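Local coordinates for Ras-associated and pleckstrin homology domains-containing protein 1 (Homo sapiens, PDB 4GN1) that mediates localized membrane signals, is implicated in regulating lamellipodial dynamics and targets EVL and VASP to the leading edge, represented here by its Ras-associating and PH domains, at residues Glu63-Leu68 with Tyr245-Glu250; Gln99-Gly104 with Asp224-His229; Trp139-Gly144 with Asn193-Pro198. All coordinates share one frame; numbering follows the deposited sequence.

Interaction 1. Residues Glu63-Leu68 with Tyr245-Glu250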
loop_
_atom_site.group_PDB
_atom_site.type_symbol
_atom_site.label_atom_id
_atom_site.label_comp_id
_atom_site.label_asym_id
_atom_site.label_seq_id
_atom_site.Cartn_x
_atom_site.Cartn_y
_atom_site.Cartn_z
ATOM N N GLU A 63 3.092 -5.122 4.719
ATOM C CA GLU A 63 2.149 -6.170 5.082
ATOM C C GLU A 63 2.814 -7.077 6.126
ATOM O O GLU A 63 4.042 -7.313 6.110
ATOM C CB GLU A 63 1.664 -6.977 3.867
ATOM C CG GLU A 63 1.280 -6.142 2.637
ATOM C CD GLU A 63 0.147 -5.138 2.873
ATOM O OE1 GLU A 63 0.128 -4.124 2.120
ATOM O OE2 GLU A 63 -0.739 -5.354 3.755
ATOM N N ASP A 64 1.987 -7.581 7.030
ATOM C CA ASP A 64 2.462 -8.268 8.231
ATOM C C ASP A 64 3.161 -9.590 7.995
ATOM O O ASP A 64 3.926 -10.071 8.843
ATOM C CB ASP A 64 1.298 -8.429 9.195
ATOM C CG ASP A 64 0.909 -7.115 9.816
ATOM O OD1 ASP A 64 1.760 -6.187 9.780
ATOM O OD2 ASP A 64 -0.239 -7.009 10.315
ATOM N N HIS A 65 2.924 -10.152 6.824
ATOM C CA HIS A 65 3.537 -11.394 6.425
ATOM C C HIS A 65 4.910 -11.245 5.859
ATOM O O HIS A 65 5.524 -12.241 5.494
ATOM C CB HIS A 65 2.654 -12.083 5.393
ATOM C CG HIS A 65 2.612 -11.396 4.035
ATOM N ND1 HIS A 65 3.236 -11.907 2.928
ATOM C CD2 HIS A 65 1.941 -10.274 3.607
ATOM C CE1 HIS A 65 2.985 -11.137 1.870
ATOM N NE2 HIS A 65 2.207 -10.122 2.282
ATOM N N GLU A 66 5.394 -10.015 5.745
ATOM C CA GLU A 66 6.622 -9.766 5.002
ATOM C C GLU A 66 7.816 -9.975 5.906
ATOM O O GLU A 66 7.778 -9.607 7.101
ATOM C CB GLU A 66 6.654 -8.336 4.435
ATOM C CG GLU A 66 5.639 -8.096 3.336
ATOM C CD GLU A 66 5.877 -6.796 2.600
ATOM O OE1 GLU A 66 6.840 -6.742 1.765
ATOM O OE2 GLU A 66 5.085 -5.851 2.831
ATOM N N ASN A 67 8.862 -10.560 5.329
ATOM C CA ASN A 67 10.122 -10.703 6.013
ATOM C C ASN A 67 10.750 -9.299 6.099
ATOM O O ASN A 67 11.023 -8.649 5.083
ATOM C CB ASN A 67 10.991 -11.713 5.257
ATOM C CG ASN A 67 12.257 -12.097 6.009
ATOM O OD1 ASN A 67 13.197 -11.306 6.120
ATOM N ND2 ASN A 67 12.300 -13.308 6.504
ATOM N N LEU A 68 10.916 -8.798 7.320
ATOM C CA LEU A 68 11.480 -7.466 7.507
ATOM C C LEU A 68 12.916 -7.338 6.983
ATOM O O LEU A 68 13.236 -6.426 6.190
ATOM C CB LEU A 68 11.407 -7.028 8.977
ATOM C CG LEU A 68 11.903 -5.590 9.250
ATOM C CD1 LEU A 68 11.195 -4.573 8.328
ATOM C CD2 LEU A 68 11.766 -5.215 10.725
ATOM N N TYR A 245 -5.995 -11.383 3.662
ATOM C CA TYR A 245 -7.025 -11.938 4.545
ATOM C C TYR A 245 -6.459 -12.743 5.684
ATOM O O TYR A 245 -6.896 -12.602 6.821
ATOM C CB TYR A 245 -8.034 -12.797 3.770
ATOM C CG TYR A 245 -9.270 -13.233 4.571
ATOM C CD1 TYR A 245 -10.008 -12.314 5.337
ATOM C CD2 TYR A 245 -9.724 -14.559 4.528
ATOM C CE1 TYR A 245 -11.141 -12.706 6.049
ATOM C CE2 TYR A 245 -10.865 -14.955 5.224
ATOM C CZ TYR A 245 -11.569 -14.028 5.981
ATOM O OH TYR A 245 -12.693 -14.429 6.686
ATOM N N MET A 246 -5.488 -13.592 5.380
ATOM C CA MET A 246 -4.796 -14.332 6.419
ATOM C C MET A 246 -4.078 -13.408 7.406
ATOM O O MET A 246 -4.029 -13.710 8.612
ATOM C CB MET A 246 -3.821 -15.320 5.801
ATOM C CG MET A 246 -4.494 -16.300 4.842
ATOM S SD MET A 246 -3.296 -17.444 4.132
ATOM C CE MET A 246 -2.622 -18.213 5.620
ATOM N N ASN A 247 -3.540 -12.289 6.919
ATOM C CA ASN A 247 -2.895 -11.337 7.825
ATOM C C ASN A 247 -3.893 -10.771 8.802
ATOM O O ASN A 247 -3.629 -10.702 10.008
ATOM C CB ASN A 247 -2.208 -10.205 7.071
ATOM C CG ASN A 247 -1.010 -10.680 6.284
ATOM O OD1 ASN A 247 -0.578 -11.826 6.409
ATOM N ND2 ASN A 247 -0.465 -9.802 5.467
ATOM N N TYR A 248 -5.050 -10.387 8.267
ATOM C CA TYR A 248 -6.122 -9.792 9.063
ATOM C C TYR A 248 -6.626 -10.781 10.127
ATOM O O TYR A 248 -6.656 -10.455 11.311
ATOM C CB TYR A 248 -7.237 -9.280 8.138
ATOM C CG TYR A 248 -8.483 -8.794 8.853
ATOM C CD1 TYR A 248 -8.475 -7.615 9.586
ATOM C CD2 TYR A 248 -9.676 -9.523 8.786
ATOM C CE1 TYR A 248 -9.607 -7.176 10.246
ATOM C CE2 TYR A 248 -10.824 -9.092 9.445
ATOM C CZ TYR A 248 -10.773 -7.924 10.174
ATOM O OH TYR A 248 -11.886 -7.494 10.828
ATOM N N GLN A 249 -6.971 -11.997 9.697
ATOM C CA GLN A 249 -7.428 -13.058 10.598
ATOM C C GLN A 249 -6.427 -13.263 11.736
ATOM O O GLN A 249 -6.819 -13.369 12.895
ATOM C CB GLN A 249 -7.623 -14.384 9.847
ATOM C CG GLN A 249 -8.711 -14.419 8.784
ATOM C CD GLN A 249 -10.059 -14.919 9.292
ATOM O OE1 GLN A 249 -11.093 -14.303 9.028
ATOM N NE2 GLN A 249 -10.059 -16.044 10.008
ATOM N N GLU A 250 -5.138 -13.308 11.397
ATOM C CA GLU A 250 -4.072 -13.484 12.375
ATOM C C GLU A 250 -3.902 -12.269 13.285
ATOM O O GLU A 250 -3.617 -12.413 14.465
ATOM C CB GLU A 250 -2.763 -13.793 11.658
ATOM C CG GLU A 250 -1.626 -14.257 12.562
ATOM C CD GLU A 250 -0.403 -14.727 11.783
ATOM O OE1 GLU A 250 0.721 -14.640 12.317
ATOM O OE2 GLU A 250 -0.555 -15.195 10.632
#
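Asn247 carries the helical half of this contact alone, reaching into the turn formed by Glu63, Asp64 and His65. One helical residue seated against a turn can bring a C-terminal helix against the Ras-associating fold. With CG beside its own backbone N (chi1 -68°), the asparagine projects its amide group off helix 242-251, and Asp64 CB lies 4.3 Å from Asn247 CG. His65 crosses the amide at a slant, presenting the CD2 edge of its ring: CD2 is 4.0 Å from Asn247 CG, and the planes are 36° apart.

The receiving loop is a type I beta turn of the ubiquitin-like Ras-associating fold, closed by Glu66 N giving a 3.0 Å hydrogen bond to Glu63 O. Glu66 OE2 adds a second tie, accepting from Glu63 N at 2.8 Å on its anti lone pair. The two acids at the head of the turn are committed to other partners: Glu63 pairs with Arg236 of helix 225-240, and Asp64 with Arg29 and Lys91.

One residue further along the helix, Tyr248 has its CB directed away from the turn, and its ring stacks on Phe95 and meets Tyr92, a tyrosine whose hydroxyl is also hydrogen-bonded to Asp64.

Interaction 2. Residues Gln99-Gly104 with Asp224-His229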
loop_
_atom_site.group_PDB
_atom_site.type_symbol
_atom_site.label_atom_id
_atom_site.label_comp_id
_atom_site.label_asym_id
_atom_site.label_seq_id
_atom_site.Cartn_x
_atom_site.Cartn_y
_atom_site.Cartn_z
ATOM N N GLN A 99 -17.657 -3.683 2.359
ATOM C CA GLN A 99 -18.740 -3.152 1.528
ATOM C C GLN A 99 -18.321 -1.812 0.880
ATOM O O GLN A 99 -18.864 -1.378 -0.142
ATOM C CB GLN A 99 -20.022 -3.020 2.358
ATOM C CG GLN A 99 -20.076 -1.820 3.283
ATOM C CD GLN A 99 -19.225 -1.971 4.525
ATOM O OE1 GLN A 99 -18.443 -2.916 4.656
ATOM N NE2 GLN A 99 -19.381 -1.037 5.455
ATOM N N ASN A 100 -17.308 -1.180 1.465
ATOM C CA ASN A 100 -16.813 0.078 0.924
ATOM C C ASN A 100 -15.694 -0.030 -0.094
ATOM O O ASN A 100 -15.301 0.973 -0.679
ATOM C CB ASN A 100 -16.454 1.018 2.048
ATOM C CG ASN A 100 -17.676 1.489 2.778
ATOM O OD1 ASN A 100 -18.705 1.761 2.160
ATOM N ND2 ASN A 100 -17.589 1.564 4.096
ATOM N N TYR A 101 -15.222 -1.243 -0.344
ATOM C CA TYR A 101 -14.134 -1.423 -1.295
ATOM C C TYR A 101 -14.450 -2.464 -2.332
ATOM O O TYR A 101 -14.093 -2.275 -3.507
ATOM C CB TYR A 101 -12.831 -1.782 -0.577
ATOM C CG TYR A 101 -12.444 -0.742 0.445
ATOM C CD1 TYR A 101 -13.034 -0.740 1.714
ATOM C CD2 TYR A 101 -11.500 0.245 0.143
ATOM C CE1 TYR A 101 -12.693 0.214 2.653
ATOM C CE2 TYR A 101 -11.157 1.207 1.074
ATOM C CZ TYR A 101 -11.751 1.178 2.330
ATOM O OH TYR A 101 -11.427 2.123 3.274
ATOM N N LEU A 102 -15.121 -3.543 -1.900
ATOM C CA LEU A 102 -15.367 -4.735 -2.739
ATOM C C LEU A 102 -16.679 -4.665 -3.530
ATOM O O LEU A 102 -16.938 -5.492 -4.415
ATOM C CB LEU A 102 -15.315 -6.000 -1.895
ATOM C CG LEU A 102 -14.110 -6.155 -0.959
ATOM C CD1 LEU A 102 -14.273 -7.402 -0.102
ATOM C CD2 LEU A 102 -12.784 -6.184 -1.713
ATOM N N LEU A 103 -17.523 -3.701 -3.169
ATOM C CA LEU A 103 -18.566 -3.203 -4.053
ATOM C C LEU A 103 -18.193 -1.747 -4.088
ATOM O O LEU A 103 -17.802 -1.160 -3.046
ATOM C CB LEU A 103 -19.954 -3.341 -3.452
ATOM C CG LEU A 103 -20.108 -4.342 -2.319
ATOM C CD1 LEU A 103 -21.173 -3.860 -1.354
ATOM C CD2 LEU A 103 -20.390 -5.739 -2.851
ATOM N N GLY A 104 -18.290 -1.160 -5.273
ATOM C CA GLY A 104 -17.859 0.211 -5.458
ATOM C C GLY A 104 -18.453 0.695 -6.744
ATOM O O GLY A 104 -18.033 0.249 -7.807
ATOM N N ASP A 224 -9.582 12.694 -4.802
ATOM C CA ASP A 224 -10.000 12.814 -3.405
ATOM C C ASP A 224 -9.535 11.594 -2.597
ATOM O O ASP A 224 -8.921 10.679 -3.152
ATOM C CB ASP A 224 -11.522 13.037 -3.315
ATOM C CG ASP A 224 -12.318 11.928 -3.975
ATOM O OD1 ASP A 224 -11.973 10.748 -3.796
ATOM O OD2 ASP A 224 -13.305 12.226 -4.669
ATOM N N VAL A 225 -9.814 11.568 -1.298
ATOM C CA VAL A 225 -9.164 10.581 -0.417
ATOM C C VAL A 225 -9.798 9.193 -0.565
ATOM O O VAL A 225 -9.153 8.156 -0.308
ATOM C CB VAL A 225 -9.099 11.076 1.053
ATOM C CG1 VAL A 225 -10.417 10.859 1.780
ATOM C CG2 VAL A 225 -7.949 10.425 1.800
ATOM N N ARG A 226 -11.052 9.196 -1.010
ATOM C CA ARG A 226 -11.808 7.995 -1.306
ATOM C C ARG A 226 -11.201 7.231 -2.487
ATOM O O ARG A 226 -10.919 6.034 -2.389
ATOM C CB ARG A 226 -13.267 8.387 -1.598
ATOM C CG ARG A 226 -14.282 7.259 -1.543
ATOM C CD ARG A 226 -14.484 6.722 -0.128
ATOM N NE ARG A 226 -15.427 5.598 -0.133
ATOM C CZ ARG A 226 -15.088 4.323 -0.329
ATOM N NH1 ARG A 226 -13.819 3.975 -0.525
ATOM N NH2 ARG A 226 -16.034 3.388 -0.328
ATOM N N THR A 227 -11.002 7.926 -3.602
ATOM C CA THR A 227 -10.400 7.322 -4.803
ATOM C C THR A 227 -9.015 6.770 -4.458
ATOM O O THR A 227 -8.671 5.659 -4.850
ATOM C CB THR A 227 -10.273 8.336 -5.970
ATOM O OG1 THR A 227 -11.490 9.077 -6.100
ATOM C CG2 THR A 227 -9.983 7.624 -7.294
ATOM N N LEU A 228 -8.240 7.550 -3.714
ATOM C CA LEU A 228 -6.960 7.090 -3.214
ATOM C C LEU A 228 -7.090 5.765 -2.454
ATOM O O LEU A 228 -6.345 4.821 -2.732
ATOM C CB LEU A 228 -6.278 8.166 -2.360
ATOM C CG LEU A 228 -4.937 7.828 -1.706
ATOM C CD1 LEU A 228 -3.865 7.482 -2.741
ATOM C CD2 LEU A 228 -4.469 8.960 -0.791
ATOM N N HIS A 229 -8.063 5.676 -1.543
ATOM C CA HIS A 229 -8.242 4.469 -0.735
ATOM C C HIS A 229 -8.685 3.275 -1.526
ATOM O O HIS A 229 -8.150 2.159 -1.349
ATOM C CB HIS A 229 -9.147 4.725 0.468
ATOM C CG HIS A 229 -8.498 5.583 1.543
ATOM N ND1 HIS A 229 -9.213 6.276 2.458
ATOM C CD2 HIS A 229 -7.156 5.874 1.795
ATOM C CE1 HIS A 229 -8.375 6.958 3.258
ATOM N NE2 HIS A 229 -7.116 6.707 2.852
#
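Arg226 reaches from helix 225-240 to the backbone carbonyl of Asn100, an example of a long side chain bridging two residues whose CA atoms are 9.6 Å apart. Its CG stands opposite the backbone N (chi1 -163°), and the chain bends at chi2 (68°) before running out to Asn100. Arg226 NH2 lies 2.5 Å from Asn100 O, a length probably somewhat compressed in the model. The bond is nearly straight (176°), uses a carbonyl lone pair and runs in the guanidinium plane. A weak second bond joins NH1 to the same oxygen, and the Asn100 side chain crosses the guanidinium at about a right angle.

NH1 of Arg226 lies over one face of Tyr101, but with Arg226 CZ 5.4 Å from the ring centroid any cation-pi attraction is weak at most. His229 O lies at the ring edge, near its plane, 4.0 Å from Tyr101 CE2.

Further out, Asn100 OD1 accepts from Ala109 N, which probably helps to hold the loop that offers the carbonyl. The helix start is fixed by Asp224, the N-cap of the PH domain's C-terminal helix: its OD1 takes both Thr227 N, at 3.0 Å, and Thr227 OG1, and its OD2 pairs with Lys106.

Because the arginine meets a neutral carbonyl, the link probably depends more on direction than on charge pairing; the positive guanidinium would be expected to polarise that carbonyl.

Interaction 3. Residues Trp139-Gly144 with Asn193-Pro198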
loop_
_atom_site.group_PDB
_atom_site.type_symbol
_atom_site.label_atom_id
_atom_site.label_comp_id
_atom_site.label_asym_id
_atom_site.label_seq_id
_atom_site.Cartn_x
_atom_site.Cartn_y
_atom_site.Cartn_z
ATOM N N TRP A 139 -4.686 11.193 -12.495
ATOM C CA TRP A 139 -3.533 11.929 -13.030
ATOM C C TRP A 139 -2.260 11.094 -13.036
ATOM O O TRP A 139 -1.935 10.427 -12.037
ATOM C CB TRP A 139 -3.260 13.203 -12.232
ATOM C CG TRP A 139 -4.410 14.151 -12.016
ATOM C CD1 TRP A 139 -5.354 14.132 -10.983
ATOM C CD2 TRP A 139 -4.730 15.350 -12.804
ATOM N NE1 TRP A 139 -6.225 15.195 -11.092
ATOM C CE2 TRP A 139 -5.907 15.967 -12.158
ATOM C CE3 TRP A 139 -4.184 15.955 -13.942
ATOM C CZ2 TRP A 139 -6.499 17.125 -12.654
ATOM C CZ3 TRP A 139 -4.787 17.131 -14.434
ATOM C CH2 TRP A 139 -5.918 17.702 -13.805
ATOM N N LEU A 140 -1.526 11.158 -14.148
ATOM C CA LEU A 140 -0.242 10.490 -14.290
ATOM C C LEU A 140 0.857 11.512 -14.527
ATOM O O LEU A 140 0.880 12.158 -15.565
ATOM C CB LEU A 140 -0.264 9.517 -15.474
ATOM C CG LEU A 140 1.054 8.824 -15.856
ATOM C CD1 LEU A 140 1.515 7.885 -14.749
ATOM C CD2 LEU A 140 0.932 8.062 -17.172
ATOM N N LYS A 141 1.775 11.639 -13.580
ATOM C CA LYS A 141 2.976 12.443 -13.792
ATOM C C LYS A 141 3.782 12.036 -15.065
ATOM O O LYS A 141 3.983 10.852 -15.350
ATOM C CB LYS A 141 3.870 12.423 -12.542
ATOM C CG LYS A 141 4.949 13.496 -12.546
ATOM C CD LYS A 141 5.817 13.530 -11.288
ATOM C CE LYS A 141 7.134 12.762 -11.456
ATOM N NZ LYS A 141 8.008 13.317 -12.537
ATOM N N ASP A 142 4.227 13.039 -15.822
ATOM C CA ASP A 142 5.121 12.830 -16.962
ATOM C C ASP A 142 6.463 12.293 -16.495
ATOM O O ASP A 142 6.910 12.651 -15.400
ATOM C CB ASP A 142 5.334 14.153 -17.697
ATOM C CG ASP A 142 4.103 14.593 -18.447
ATOM O OD1 ASP A 142 3.559 13.755 -19.204
ATOM O OD2 ASP A 142 3.675 15.761 -18.283
ATOM N N ASP A 143 7.102 11.438 -17.295
ATOM C CA ASP A 143 8.444 10.943 -16.933
ATOM C C ASP A 143 9.443 12.102 -16.712
ATOM O O ASP A 143 9.596 12.987 -17.556
ATOM C CB ASP A 143 8.988 9.953 -17.976
ATOM C CG ASP A 143 8.274 8.605 -17.949
ATOM O OD1 ASP A 143 7.519 8.330 -16.988
ATOM O OD2 ASP A 143 8.483 7.807 -18.902
ATOM N N GLY A 144 10.096 12.094 -15.551
ATOM C CA GLY A 144 11.047 13.146 -15.174
ATOM C C GLY A 144 10.601 14.607 -15.206
ATOM O O GLY A 144 11.438 15.501 -15.078
ATOM N N ASN A 193 3.470 19.967 -3.443
ATOM C CA ASN A 193 4.659 20.791 -3.535
ATOM C C ASN A 193 5.841 20.163 -4.307
ATOM O O ASN A 193 6.351 20.764 -5.254
ATOM C CB ASN A 193 5.097 21.188 -2.132
ATOM C CG ASN A 193 4.100 22.090 -1.441
ATOM O OD1 ASN A 193 3.620 23.065 -2.011
ATOM N ND2 ASN A 193 3.801 21.780 -0.191
ATOM N N LYS A 194 6.263 18.967 -3.902
ATOM C CA LYS A 194 7.453 18.317 -4.462
ATOM C C LYS A 194 7.349 17.961 -5.954
ATOM O O LYS A 194 8.346 18.055 -6.671
ATOM C CB LYS A 194 7.884 17.091 -3.614
ATOM C CG LYS A 194 9.017 16.260 -4.219
ATOM C CD LYS A 194 9.768 15.421 -3.201
ATOM C CE LYS A 194 11.181 15.106 -3.692
ATOM N NZ LYS A 194 11.939 16.315 -4.148
ATOM N N TYR A 195 6.165 17.575 -6.424
ATOM C CA TYR A 195 5.982 17.219 -7.834
ATOM C C TYR A 195 4.909 18.027 -8.550
ATOM O O TYR A 195 4.528 17.717 -9.684
ATOM C CB TYR A 195 5.724 15.710 -7.989
ATOM C CG TYR A 195 6.942 14.856 -7.695
ATOM C CD1 TYR A 195 8.073 14.912 -8.520
ATOM C CD2 TYR A 195 6.978 14.007 -6.583
ATOM C CE1 TYR A 195 9.199 14.142 -8.251
ATOM C CE2 TYR A 195 8.105 13.227 -6.298
ATOM C CZ TYR A 195 9.209 13.295 -7.138
ATOM O OH TYR A 195 10.332 12.541 -6.880
ATOM N N LYS A 196 4.420 19.066 -7.885
ATOM C CA LYS A 196 3.351 19.943 -8.415
ATOM C C LYS A 196 2.094 19.153 -8.804
ATOM O O LYS A 196 1.425 19.455 -9.788
ATOM C CB LYS A 196 3.870 20.855 -9.547
ATOM C CG LYS A 196 5.069 21.718 -9.155
ATOM C CD LYS A 196 4.962 22.206 -7.711
ATOM C CE LYS A 196 5.909 23.354 -7.377
ATOM N NZ LYS A 196 6.043 23.504 -5.897
ATOM N N ALA A 197 1.813 18.130 -7.999
ATOM C CA ALA A 197 0.613 17.310 -8.100
ATOM C C ALA A 197 -0.649 18.162 -8.009
ATOM O O ALA A 197 -0.692 19.142 -7.247
ATOM C CB ALA A 197 0.618 16.265 -7.001
ATOM N N PRO A 198 -1.677 17.805 -8.791
ATOM C CA PRO A 198 -2.976 18.491 -8.738
ATOM C C PRO A 198 -3.710 18.344 -7.406
ATOM O O PRO A 198 -4.524 19.198 -7.080
ATOM C CB PRO A 198 -3.777 17.844 -9.878
ATOM C CG PRO A 198 -3.067 16.568 -10.161
ATOM C CD PRO A 198 -1.623 16.828 -9.886
#
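Trp139 turns its CG beside the backbone N (chi1 -52°), and a chi2 near a right angle (88°) sets the indole broadside to Pro198. Lys141, two residues on along the same strand, instead places CG opposite its own N (chi1 -166°) and bends its far end, which carries the chain across Tyr195. The pair illustrates how residues on one side of a strand can use different torsions to engage a single loop.

The CG-CB edge of the proline lies over the indole face, CG above the five-membered ring in a CH-pi contact, although the modelled spacing there is too tight to be taken literally. Pro198 CB extends the overlap toward the junction of the two indole rings, 3.6 Å from Trp139 CE2. The second pairing is oblique: Lys141 CE lies 3.8 Å from Tyr195 CD1, and Lys141 CD 4.0 Å from Tyr195 CB, so the aliphatic part of the lysine does the packing. Its charged end folds back to the turn, where NZ donates to Asp142 O at 3.1 Å, nearly in line with the carbonyl, and also to Lys145 O. These carbonyls help fix the ammonium while the methylenes rest on the tyrosine.

Strand 135-141 is the first of the PH barrel, and the loop after it is the one that, in many PH domains, borders the lipid headgroup pocket. Trp148 at the start of strand 148-156 touches Trp139, Lys141 and Pro198, and its indole N donates to Tyr195 O. Tyr219 of strand 218-221 meets the Tyr195 ring and makes a cation-pi contact with Lys141. At the short helix 191-194, Tyr195 stands edge-to-face with Tyr191, a site of ABL1 phosphorylation that is unmodified here.

How the interactions relate
The three contacts are nested along the chain: interaction 3 falls within the loop closed by interaction 2, which itself lies within the loop closed by interaction 1. Interactions 1 and 2 draw on helices that follow each other in the chain; their centres are 22 Å apart and their nearest atoms about 8 Å. One ties the Ras-associating domain to the end of the chain, the other the loop between helices 93-96 and 113-124 to the PH helix. Interaction 3 belongs wholly to the PH domain, its centre 23 Å from that of interaction 2; interactions 1 and 3 lie on opposite sides of the chain's centre, 32 Å apart between centres. Any membrane-facing role there remains an inference from other PH domains.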